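Side-chain contacts in nicotinamide-nucleotide adenylyltransferase NadR family / Ribosylnicotinamide kinase (Lactococcus lactis subsp. cremoris, PDB 6GYE), which binds nicotinamide riboside and probably acts in NAD+ synthesis as both a ribosylnicotinamide kinase and a nicotinamide-nucleotide adenylyltransferase: residues A[22-27]-A[64-69]; A[71-76]-A[170-175]; A[225-230]-A[314-319]. One frame throughout, in Å; residues are numbered along the deposited sequence.

Interaction 1: A[22-27]-A[64-69]; sequences TFAPLH and EKRFRY. With SO4 (sulfate ion), chain E; SO4 (sulfate ion), chain D.
Arg66 lays its aliphatic chain across the backbone of the loop 22-27. Its CD sits 3.1 Å from Thr22 O and 3.4 Å from Phe23 O. On the same part of the chain, the methyl of Ala24 packs with its CB 3.8 Å from Arg66 CD. The chain then turns about the CG-CD bond (chi3 -127°), and this turn brings the guanidinium up to the first carbonyl. Arg66 NH1 donates to Thr22 O at 3.1 Å. The bond is not straight, with 140° at the hydrogen, and the donor is tilted 18° from the carbonyl plane. The guanidinium has other partners: NE bonds to Leu61 O, NH1 also to Ser49 O, and NH2 pairs with Asp54. These bonds fix its rotation in a buried place. A leucine in place of Arg66 would probably leave Thr22 O without this donor and Asp54 without its countercharge. The other side of the loop faces a sulfate ion, probably from the crystallisation liquor. Thr22 OG1 donates to sulfate O3 at 2.7 Å. Phe23 N donates to sulfate O2 at 3.3 Å. On the helix, Lys65 CG lies over one face of the Tyr69 ring, 3.5 Å above its plane. The loop follows strand 15-21 and leads through His27, the N-cap, into helix 28-40. His27, Gly29 and His30 make up the HxGH signature of the nucleotidyltransferase fold. The sulfate is consistent with a nucleotide phosphate site there.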
loop_
_atom_site.group_PDB
_atom_site.type_symbol
_atom_site.label_atom_id
_atom_site.label_comp_id
_atom_site.label_asym_id
_atom_site.label_seq_id
_atom_site.Cartn_x
_atom_site.Cartn_y
_atom_site.Cartn_z
ATOM N N THR A 22 4.547 4.139 16.910
ATOM C CA THR A 22 3.664 4.724 15.898
ATOM C C THR A 22 3.390 3.749 14.741
ATOM O O THR A 22 2.289 3.753 14.174
ATOM C CB THR A 22 4.233 6.041 15.361
ATOM O OG1 THR A 22 5.603 5.863 15.018
ATOM C CG2 THR A 22 4.146 7.140 16.407
ATOM N N PHE A 23 4.375 2.933 14.363
ATOM C CA PHE A 23 4.209 1.837 13.396
ATOM C C PHE A 23 3.791 2.327 12.008
ATOM O O PHE A 23 2.775 1.902 11.446
ATOM C CB PHE A 23 3.199 0.812 13.913
ATOM C CG PHE A 23 3.544 0.245 15.244
ATOM C CD1 PHE A 23 4.607 -0.624 15.379
ATOM C CD2 PHE A 23 2.801 0.581 16.370
ATOM C CE1 PHE A 23 4.929 -1.159 16.616
ATOM C CE2 PHE A 23 3.098 0.034 17.597
ATOM C CZ PHE A 23 4.167 -0.839 17.724
ATOM N N ALA A 24 4.613 3.211 11.451
ATOM C CA ALA A 24 4.397 3.812 10.135
ATOM C C ALA A 24 5.657 3.655 9.288
ATOM O O ALA A 24 6.303 4.647 8.930
ATOM C CB ALA A 24 4.016 5.287 10.273
ATOM N N PRO A 25 6.019 2.417 8.911
ATOM C CA PRO A 25 5.317 1.148 9.108
ATOM C C PRO A 25 5.852 0.275 10.227
ATOM O O PRO A 25 6.933 0.523 10.739
ATOM C CB PRO A 25 5.557 0.450 7.779
ATOM C CG PRO A 25 7.004 0.832 7.481
ATOM C CD PRO A 25 7.187 2.232 8.030
ATOM N N LEU A 26 5.078 -0.747 10.588
ATOM C CA LEU A 26 5.605 -1.883 11.332
ATOM C C LEU A 26 6.695 -2.576 10.519
ATOM O O LEU A 26 6.530 -2.794 9.315
ATOM C CB LEU A 26 4.467 -2.857 11.640
ATOM C CG LEU A 26 4.796 -4.204 12.280
ATOM C CD1 LEU A 26 5.263 -4.008 13.703
ATOM C CD2 LEU A 26 3.543 -5.078 12.258
ATOM N N HIS A 27 7.817 -2.913 11.158
ATOM C CA HIS A 27 8.882 -3.628 10.454
ATOM C C HIS A 27 9.508 -4.660 11.385
ATOM O O HIS A 27 9.118 -4.794 12.548
ATOM C CB HIS A 27 9.932 -2.668 9.873
ATOM C CG HIS A 27 10.630 -1.825 10.896
ATOM N ND1 HIS A 27 11.582 -2.330 11.759
ATOM C CD2 HIS A 27 10.529 -0.503 11.177
ATOM C CE1 HIS A 27 12.028 -1.355 12.536
ATOM N NE2 HIS A 27 11.409 -0.238 12.200
ATOM N N GLU A 64 -5.965 5.386 12.563
ATOM C CA GLU A 64 -6.974 4.340 12.403
ATOM C C GLU A 64 -6.476 3.225 11.485
ATOM O O GLU A 64 -6.691 2.039 11.767
ATOM C CB GLU A 64 -8.281 4.941 11.879
ATOM C CG GLU A 64 -9.364 3.936 11.486
ATOM C CD GLU A 64 -10.105 3.335 12.678
ATOM O OE1 GLU A 64 -9.971 3.871 13.794
ATOM O OE2 GLU A 64 -10.847 2.340 12.496
ATOM N N LYS A 65 -5.772 3.583 10.405
ATOM C CA LYS A 65 -5.309 2.566 9.467
ATOM C C LYS A 65 -4.154 1.752 10.041
ATOM O O LYS A 65 -4.109 0.528 9.867
ATOM C CB LYS A 65 -4.911 3.206 8.136
ATOM C CG LYS A 65 -4.349 2.183 7.150
ATOM C CD LYS A 65 -3.903 2.808 5.846
ATOM C CE LYS A 65 -5.075 3.326 5.044
ATOM N NZ LYS A 65 -4.599 4.018 3.810
ATOM N N ARG A 66 -3.205 2.408 10.720
ATOM C CA ARG A 66 -2.119 1.670 11.366
ATOM C C ARG A 66 -2.657 0.720 12.420
ATOM O O ARG A 66 -2.160 -0.399 12.574
ATOM C CB ARG A 66 -1.115 2.625 12.009
ATOM C CG ARG A 66 -0.620 3.713 11.105
ATOM C CD ARG A 66 0.565 4.426 11.727
ATOM N NE ARG A 66 0.288 5.848 11.728
ATOM C CZ ARG A 66 0.112 6.590 12.804
ATOM N NH1 ARG A 66 0.237 6.073 14.015
ATOM N NH2 ARG A 66 -0.163 7.865 12.652
ATOM N N PHE A 67 -3.653 1.165 13.181
ATOM C CA PHE A 67 -4.270 0.284 14.165
ATOM C C PHE A 67 -4.863 -0.946 13.487
ATOM O O PHE A 67 -4.595 -2.077 13.906
ATOM C CB PHE A 67 -5.326 1.054 14.952
ATOM C CG PHE A 67 -6.252 0.198 15.751
ATOM C CD1 PHE A 67 -5.853 -0.335 16.968
ATOM C CD2 PHE A 67 -7.543 -0.060 15.296
ATOM C CE1 PHE A 67 -6.731 -1.116 17.721
ATOM C CE2 PHE A 67 -8.422 -0.841 16.042
ATOM C CZ PHE A 67 -8.014 -1.366 17.257
ATOM N N ARG A 68 -5.650 -0.751 12.415
ATOM C CA ARG A 68 -6.244 -1.906 11.718
ATOM C C ARG A 68 -5.161 -2.807 11.136
ATOM O O ARG A 68 -5.222 -4.030 11.287
ATOM C CB ARG A 68 -7.196 -1.463 10.606
ATOM C CG ARG A 68 -8.537 -0.907 11.083
ATOM C CD ARG A 68 -9.264 -1.901 11.977
ATOM N NE ARG A 68 -10.655 -1.532 12.252
ATOM C CZ ARG A 68 -11.696 -1.861 11.485
ATOM N NH1 ARG A 68 -11.526 -2.577 10.363
ATOM N NH2 ARG A 68 -12.918 -1.470 11.845
ATOM N N TYR A 69 -4.122 -2.216 10.537
ATOM C CA TYR A 69 -3.048 -3.027 9.974
ATOM C C TYR A 69 -2.349 -3.860 11.049
ATOM O O TYR A 69 -1.983 -5.020 10.810
ATOM C CB TYR A 69 -2.045 -2.132 9.256
ATOM C CG TYR A 69 -2.521 -1.623 7.924
ATOM C CD1 TYR A 69 -3.809 -1.892 7.477
ATOM C CD2 TYR A 69 -1.663 -0.910 7.085
ATOM C CE1 TYR A 69 -4.244 -1.441 6.244
ATOM C CE2 TYR A 69 -2.091 -0.452 5.836
ATOM C CZ TYR A 69 -3.380 -0.729 5.423
ATOM O OH TYR A 69 -3.811 -0.277 4.190
HETATM S S SO4 E . 8.108 4.008 15.622
HETATM O O1 SO4 E . 8.878 2.893 16.161
HETATM O O2 SO4 E . 7.584 3.688 14.288
HETATM O O3 SO4 E . 7.035 4.242 16.581
HETATM O O4 SO4 E . 8.929 5.209 15.478
HETATM S S SO4 D . -3.031 1.665 1.523
HETATM O O1 SO4 D . -2.387 0.715 2.413
HETATM O O2 SO4 D . -4.348 1.143 1.155
HETATM O O3 SO4 D . -3.215 2.950 2.182
HETATM O O4 SO4 D . -2.200 1.876 0.338
#

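Interaction 2: A[71-76]-A[170-175]; sequences REAFND and HINRVF
A chi1 of 180° in Asn172 carries its carboxamide out to the methyl of Ala73, while chi1 -177° in Val174 sets CG1 opposite the backbone N and turns both methyls to Glu72. The Ala73 methyl touches both ends of the amide. Its CB is 3.7 Å from Asn172 OD1 and 3.9 Å from Asn172 ND2. Next to this, the extended side chain of Glu72 crosses Val174 obliquely. Its carboxylate spans the two branches: Glu72 OE1 lies 3.8 Å from Val174 CG1, and Glu72 OE2 lies 4.0 Å from Val174 CG2. These are packing contacts, and no direct hydrogen bond joins the two segments. Ala73 CB and Val174 CG2 are 4.4 Å apart, a looser apolar contact. Asn172 OD1 is turned back to its own chain and accepts from Val174 N at 3.1 Å. This is an Asx turn, with the donor well above the carbonyl plane (37°). The turn lies in the connection between helix 151-162 and helix 176-179. That connection leads from the five-stranded parallel sheet to the four-stranded one, and here it packs on the C-terminal end of helix 63-73. Phe175 N bonds to Asn172 O across the same turn. The amide is held at its other end too, since Asn172 ND2 donates to Gln31 OE1. A water also links Asn172 ND2 to Ala73 O, though both of its bonds are weak. Tyr69, one turn back on the helix, extends the surface under Val174 and meets the Phe175 ring edge-to-face. Glu72 is exposed, and its carboxylate lies at the solvent side of the contact.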
loop_
_atom_site.group_PDB
_atom_site.type_symbol
_atom_site.label_atom_id
_atom_site.label_comp_id
_atom_site.label_asym_id
_atom_site.label_seq_id
_atom_site.Cartn_x
_atom_site.Cartn_y
_atom_site.Cartn_z
ATOM N N ARG A 71 -3.692 -4.914 13.904
ATOM C CA ARG A 71 -4.592 -5.983 14.314
ATOM C C ARG A 71 -4.487 -7.155 13.359
ATOM O O ARG A 71 -4.424 -8.313 13.786
ATOM C CB ARG A 71 -6.035 -5.477 14.386
ATOM C CG ARG A 71 -6.382 -4.746 15.667
ATOM C CD ARG A 71 -6.478 -5.690 16.852
ATOM N NE ARG A 71 -6.992 -4.997 18.035
ATOM C CZ ARG A 71 -8.284 -4.785 18.275
ATOM N NH1 ARG A 71 -9.207 -5.223 17.433
ATOM N NH2 ARG A 71 -8.663 -4.147 19.369
ATOM N N GLU A 72 -4.432 -6.870 12.059
ATOM C CA GLU A 72 -4.288 -7.937 11.083
ATOM C C GLU A 72 -2.922 -8.599 11.215
ATOM O O GLU A 72 -2.808 -9.829 11.137
ATOM C CB GLU A 72 -4.509 -7.389 9.672
ATOM C CG GLU A 72 -4.550 -8.465 8.610
ATOM C CD GLU A 72 -4.671 -7.928 7.177
ATOM O OE1 GLU A 72 -5.150 -6.782 6.954
ATOM O OE2 GLU A 72 -4.253 -8.670 6.264
ATOM N N ALA A 73 -1.881 -7.794 11.431
ATOM C CA ALA A 73 -0.524 -8.323 11.500
ATOM C C ALA A 73 -0.367 -9.295 12.648
ATOM O O ALA A 73 0.376 -10.270 12.528
ATOM C CB ALA A 73 0.488 -7.186 11.636
ATOM N N PHE A 74 -1.067 -9.063 13.755
ATOM C CA PHE A 74 -1.010 -9.941 14.917
ATOM C C PHE A 74 -2.328 -10.708 15.110
ATOM O O PHE A 74 -2.773 -10.946 16.235
ATOM C CB PHE A 74 -0.603 -9.127 16.149
ATOM C CG PHE A 74 0.825 -8.585 16.068
ATOM C CD1 PHE A 74 1.914 -9.400 16.377
ATOM C CD2 PHE A 74 1.075 -7.293 15.619
ATOM C CE1 PHE A 74 3.229 -8.932 16.282
ATOM C CE2 PHE A 74 2.380 -6.809 15.511
ATOM C CZ PHE A 74 3.470 -7.631 15.849
ATOM N N ASN A 75 -2.959 -11.140 14.009
ATOM C CA ASN A 75 -4.273 -11.783 14.094
ATOM C C ASN A 75 -4.219 -13.237 14.543
ATOM O O ASN A 75 -5.274 -13.863 14.678
ATOM C CB ASN A 75 -5.028 -11.696 12.756
ATOM C CG ASN A 75 -4.355 -12.477 11.615
ATOM O OD1 ASN A 75 -3.322 -13.114 11.785
ATOM N ND2 ASN A 75 -4.974 -12.436 10.442
ATOM N N ASP A 76 -3.038 -13.792 14.758
ATOM C CA ASP A 76 -2.874 -15.202 15.095
ATOM C C ASP A 76 -1.965 -15.351 16.302
ATOM O O ASP A 76 -1.043 -16.172 16.308
ATOM C CB ASP A 76 -2.332 -15.990 13.898
ATOM C CG ASP A 76 -2.342 -17.496 14.135
ATOM O OD1 ASP A 76 -3.145 -17.986 14.957
ATOM O OD2 ASP A 76 -1.512 -18.192 13.515
ATOM N N HIS A 170 12.061 -6.105 5.121
ATOM C CA HIS A 170 11.837 -5.828 6.532
ATOM C C HIS A 170 10.494 -5.189 6.820
ATOM O O HIS A 170 10.099 -5.141 7.988
ATOM C CB HIS A 170 12.958 -4.934 7.080
ATOM C CG HIS A 170 14.302 -5.587 7.025
ATOM N ND1 HIS A 170 15.476 -4.877 6.927
ATOM C CD2 HIS A 170 14.652 -6.894 7.013
ATOM C CE1 HIS A 170 16.492 -5.718 6.873
ATOM N NE2 HIS A 170 16.019 -6.950 6.926
ATOM N N ILE A 171 9.794 -4.702 5.794
ATOM C CA ILE A 171 8.460 -4.142 5.974
ATOM C C ILE A 171 7.470 -5.265 6.260
ATOM O O ILE A 171 7.454 -6.287 5.567
ATOM C CB ILE A 171 8.033 -3.362 4.724
ATOM C CG1 ILE A 171 9.090 -2.334 4.341
ATOM C CG2 ILE A 171 6.667 -2.699 4.941
ATOM C CD1 ILE A 171 8.757 -1.617 3.034
ATOM N N ASN A 172 6.629 -5.076 7.274
ATOM C CA ASN A 172 5.574 -6.046 7.539
ATOM C C ASN A 172 4.628 -6.134 6.338
ATOM O O ASN A 172 4.243 -5.114 5.761
ATOM C CB ASN A 172 4.800 -5.660 8.801
ATOM C CG ASN A 172 3.667 -6.647 9.119
ATOM O OD1 ASN A 172 2.556 -6.550 8.581
ATOM N ND2 ASN A 172 3.960 -7.616 9.979
ATOM N N ARG A 173 4.228 -7.368 5.985
ATOM C CA ARG A 173 3.537 -7.600 4.710
ATOM C C ARG A 173 2.238 -6.805 4.576
ATOM O O ARG A 173 1.921 -6.327 3.479
ATOM C CB ARG A 173 3.270 -9.095 4.527
ATOM C CG ARG A 173 4.565 -9.865 4.248
ATOM C CD ARG A 173 4.323 -11.347 4.091
ATOM N NE ARG A 173 5.590 -12.076 4.080
ATOM C CZ ARG A 173 6.324 -12.288 2.985
ATOM N NH1 ARG A 173 5.918 -11.824 1.801
ATOM N NH2 ARG A 173 7.467 -12.962 3.067
ATOM N N VAL A 174 1.513 -6.597 5.676
ATOM C CA VAL A 174 0.279 -5.812 5.622
ATOM C C VAL A 174 0.539 -4.386 5.152
ATOM O O VAL A 174 -0.337 -3.747 4.559
ATOM C CB VAL A 174 -0.416 -5.837 6.996
ATOM C CG1 VAL A 174 -1.732 -5.084 6.929
ATOM C CG2 VAL A 174 -0.666 -7.285 7.414
ATOM N N PHE A 175 1.736 -3.865 5.391
ATOM C CA PHE A 175 2.042 -2.502 4.985
ATOM C C PHE A 175 2.607 -2.408 3.574
ATOM O O PHE A 175 2.799 -1.289 3.086
ATOM C CB PHE A 175 3.047 -1.858 5.967
ATOM C CG PHE A 175 2.447 -1.476 7.299
ATOM C CD1 PHE A 175 2.236 -2.428 8.286
ATOM C CD2 PHE A 175 2.061 -0.162 7.547
ATOM C CE1 PHE A 175 1.661 -2.077 9.504
ATOM C CE2 PHE A 175 1.490 0.205 8.767
ATOM C CZ PHE A 175 1.296 -0.751 9.746
HETATM O O HOH W 1 2.202 -10.397 9.693
#

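Interaction 3: A[225-230]-A[314-319]; sequences DELKMD and MEWEES
Leu227 and the buried indole of Trp316 form the tight half of this contact. Leu227 CD1 comes within 3.7 Å of Trp316 CZ2, on the benzene part of the indole. The two side chains cross at about a right angle, and the methyl approaches the ring obliquely. In Leu227, CG stands opposite the carbonyl carbon (chi1 -62°) and the chain runs on extended, which carries CD1 forward to the tryptophan. The indole is packed among other aromatic groups. It stacks with Tyr268 and with His313, and it also meets the ring of Tyr272. The backbone N of Trp316 is bonded to Asp224 OD2, which ties the loop 314-319 to the residue just before Asp225.

The other half is the solvent side, without an apolar pair or a hydrogen bond. Here one carboxylate oxygen of Glu315 rests on aliphatic carbons of Asp225. Glu315 OE2 lies 3.5 Å from Asp225 CB and 3.5 Å from Asp225 CA. Glu315 reaches this place because its chain leaves the backbone extended and bends at chi2 (-147°). Asp225 OD2 stays 5.3 Å from Glu315 OE2. Two like charges this close would probably disfavour a nearer approach, and solvent is likely to screen them.

The contact belongs to the P-loop NTPase part of the chain. Segment 225-230 runs from a short 3-10 turn into helix 229-247, with Lys228 at the N-cap. Segment 314-319 comes after strand 296-300 and runs up to helix 320-333. Helix 212-220 packs on both Leu227 and Trp316. Helix 262-272 brings Tyr268 and Tyr272 to the indole, and Ala189, in the probable Walker A loop, touches Trp316 as well.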
loop_
_atom_site.group_PDB
_atom_site.type_symbol
_atom_site.label_atom_id
_atom_site.label_comp_id
_atom_site.label_asym_id
_atom_site.label_seq_id
_atom_site.Cartn_x
_atom_site.Cartn_y
_atom_site.Cartn_z
ATOM N N ASP A 225 -16.803 -6.388 -30.977
ATOM C CA ASP A 225 -18.041 -5.776 -31.439
ATOM C C ASP A 225 -19.281 -6.376 -30.810
ATOM O O ASP A 225 -20.376 -5.933 -31.157
ATOM C CB ASP A 225 -18.161 -5.841 -32.965
ATOM C CG ASP A 225 -17.990 -7.225 -33.507
ATOM O OD1 ASP A 225 -17.783 -8.161 -32.703
ATOM O OD2 ASP A 225 -18.068 -7.378 -34.747
ATOM N N GLU A 226 -19.159 -7.357 -29.916
ATOM C CA GLU A 226 -20.311 -7.908 -29.212
ATOM C C GLU A 226 -20.390 -7.411 -27.774
ATOM O O GLU A 226 -21.340 -7.760 -27.056
ATOM C CB GLU A 226 -20.262 -9.439 -29.246
ATOM C CG GLU A 226 -20.315 -10.013 -30.669
ATOM C CD GLU A 226 -20.072 -11.537 -30.744
ATOM O OE1 GLU A 226 -19.136 -12.029 -30.080
ATOM O OE2 GLU A 226 -20.791 -12.225 -31.502
ATOM N N LEU A 227 -19.424 -6.602 -27.340
ATOM C CA LEU A 227 -19.417 -6.108 -25.969
ATOM C C LEU A 227 -20.566 -5.127 -25.739
ATOM O O LEU A 227 -20.872 -4.297 -26.597
ATOM C CB LEU A 227 -18.089 -5.432 -25.671
ATOM C CG LEU A 227 -16.852 -6.334 -25.774
ATOM C CD1 LEU A 227 -15.587 -5.525 -25.506
ATOM C CD2 LEU A 227 -16.950 -7.494 -24.818
ATOM N N LYS A 228 -21.249 -5.275 -24.609
ATOM C CA LYS A 228 -22.303 -4.360 -24.183
ATOM C C LYS A 228 -21.878 -3.688 -22.876
ATOM O O LYS A 228 -20.846 -4.030 -22.270
ATOM C CB LYS A 228 -23.639 -5.080 -23.981
ATOM C CG LYS A 228 -24.068 -6.006 -25.105
ATOM C CD LYS A 228 -24.448 -5.272 -26.378
ATOM C CE LYS A 228 -25.135 -6.219 -27.352
ATOM N NZ LYS A 228 -26.316 -6.825 -26.704
ATOM N N MET A 229 -22.725 -2.758 -22.423
ATOM C CA MET A 229 -22.436 -1.978 -21.220
ATOM C C MET A 229 -21.999 -2.863 -20.060
ATOM O O MET A 229 -21.046 -2.543 -19.341
ATOM C CB MET A 229 -23.670 -1.167 -20.823
ATOM C CG MET A 229 -23.456 -0.318 -19.593
ATOM S SD MET A 229 -24.948 0.616 -19.200
ATOM C CE MET A 229 -26.109 -0.701 -18.828
ATOM N N ASP A 230 -22.671 -3.996 -19.882
ATOM C CA ASP A 230 -22.426 -4.824 -18.712
ATOM C C ASP A 230 -21.089 -5.541 -18.805
ATOM O O ASP A 230 -20.444 -5.783 -17.778
ATOM C CB ASP A 230 -23.570 -5.809 -18.546
ATOM C CG ASP A 230 -23.457 -6.608 -17.289
ATOM O OD1 ASP A 230 -23.362 -5.999 -16.200
ATOM O OD2 ASP A 230 -23.475 -7.849 -17.391
ATOM N N MET A 314 -10.089 -7.877 -32.782
ATOM C CA MET A 314 -10.245 -7.586 -34.206
ATOM C C MET A 314 -10.808 -6.183 -34.436
ATOM O O MET A 314 -10.333 -5.461 -35.322
ATOM C CB MET A 314 -11.119 -8.652 -34.874
ATOM C CG MET A 314 -10.707 -9.007 -36.318
ATOM S SD MET A 314 -9.063 -9.750 -36.519
ATOM C CE MET A 314 -8.326 -8.638 -37.717
ATOM N N GLU A 315 -11.812 -5.772 -33.652
ATOM C CA GLU A 315 -12.389 -4.439 -33.824
ATOM C C GLU A 315 -11.560 -3.347 -33.157
ATOM O O GLU A 315 -11.492 -2.226 -33.675
ATOM C CB GLU A 315 -13.814 -4.393 -33.273
ATOM C CG GLU A 315 -14.503 -3.047 -33.467
ATOM C CD GLU A 315 -15.469 -2.711 -32.344
ATOM O OE1 GLU A 315 -15.001 -2.429 -31.217
ATOM O OE2 GLU A 315 -16.696 -2.725 -32.589
ATOM N N TRP A 316 -10.922 -3.651 -32.021
ATOM C CA TRP A 316 -10.048 -2.694 -31.346
ATOM C C TRP A 316 -8.765 -2.411 -32.125
ATOM O O TRP A 316 -7.984 -1.550 -31.703
ATOM C CB TRP A 316 -9.715 -3.183 -29.924
ATOM C CG TRP A 316 -10.891 -3.111 -28.953
ATOM C CD1 TRP A 316 -12.163 -2.663 -29.230
ATOM C CD2 TRP A 316 -10.894 -3.482 -27.558
ATOM N NE1 TRP A 316 -12.946 -2.734 -28.096
ATOM C CE2 TRP A 316 -12.197 -3.234 -27.060
ATOM C CE3 TRP A 316 -9.925 -3.998 -26.683
ATOM C CZ2 TRP A 316 -12.552 -3.485 -25.726
ATOM C CZ3 TRP A 316 -10.284 -4.248 -25.353
ATOM C CH2 TRP A 316 -11.587 -3.990 -24.893
ATOM N N GLU A 317 -8.508 -3.143 -33.216
ATOM C CA GLU A 317 -7.284 -2.950 -33.990
ATOM C C GLU A 317 -7.319 -1.656 -34.802
ATOM O O GLU A 317 -6.307 -0.955 -34.898
ATOM C CB GLU A 317 -7.050 -4.148 -34.911
ATOM C CG GLU A 317 -6.085 -5.186 -34.356
ATOM C CD GLU A 317 -5.981 -6.414 -35.245
ATOM O OE1 GLU A 317 -5.759 -7.516 -34.705
ATOM O OE2 GLU A 317 -6.126 -6.278 -36.481
ATOM N N GLU A 318 -8.461 -1.332 -35.408
ATOM C CA GLU A 318 -8.559 -0.185 -36.304
ATOM C C GLU A 318 -8.827 1.101 -35.519
ATOM O O GLU A 318 -9.347 1.076 -34.399
ATOM C CB GLU A 318 -9.650 -0.423 -37.357
ATOM C CG GLU A 318 -9.783 0.660 -38.443
ATOM C CD GLU A 318 -8.493 0.929 -39.217
ATOM O OE1 GLU A 318 -7.571 0.086 -39.198
ATOM O OE2 GLU A 318 -8.405 1.998 -39.854
ATOM N N SER A 319 -8.446 2.234 -36.125
ATOM C CA SER A 319 -8.546 3.551 -35.489
ATOM C C SER A 319 -7.664 3.608 -34.242
ATOM O O SER A 319 -8.110 3.941 -33.141
ATOM C CB SER A 319 -9.996 3.909 -35.163
ATOM O OG SER A 319 -10.431 3.227 -33.999
#

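Interactions 1 and 2 are neighbours, with centres 9 Å apart, and both use helix 63-73. They also touch directly, since Leu26 O and Asn172 N are 3.1 Å apart, a probable hydrogen bond. Interaction 1 is buried and depends on a charged guanidinium gripping backbone carbonyls. Interaction 2 lies at the surface and is packing, with a weak water bridge as its polar link. Interaction 3 stands apart, about 28 Å from interaction 1 between nearest atoms, in the P-loop NTPase part of the chain. It is partly buried. There an aromatic and leucine contact does the packing, and two acidic side chains lie on its solvent side.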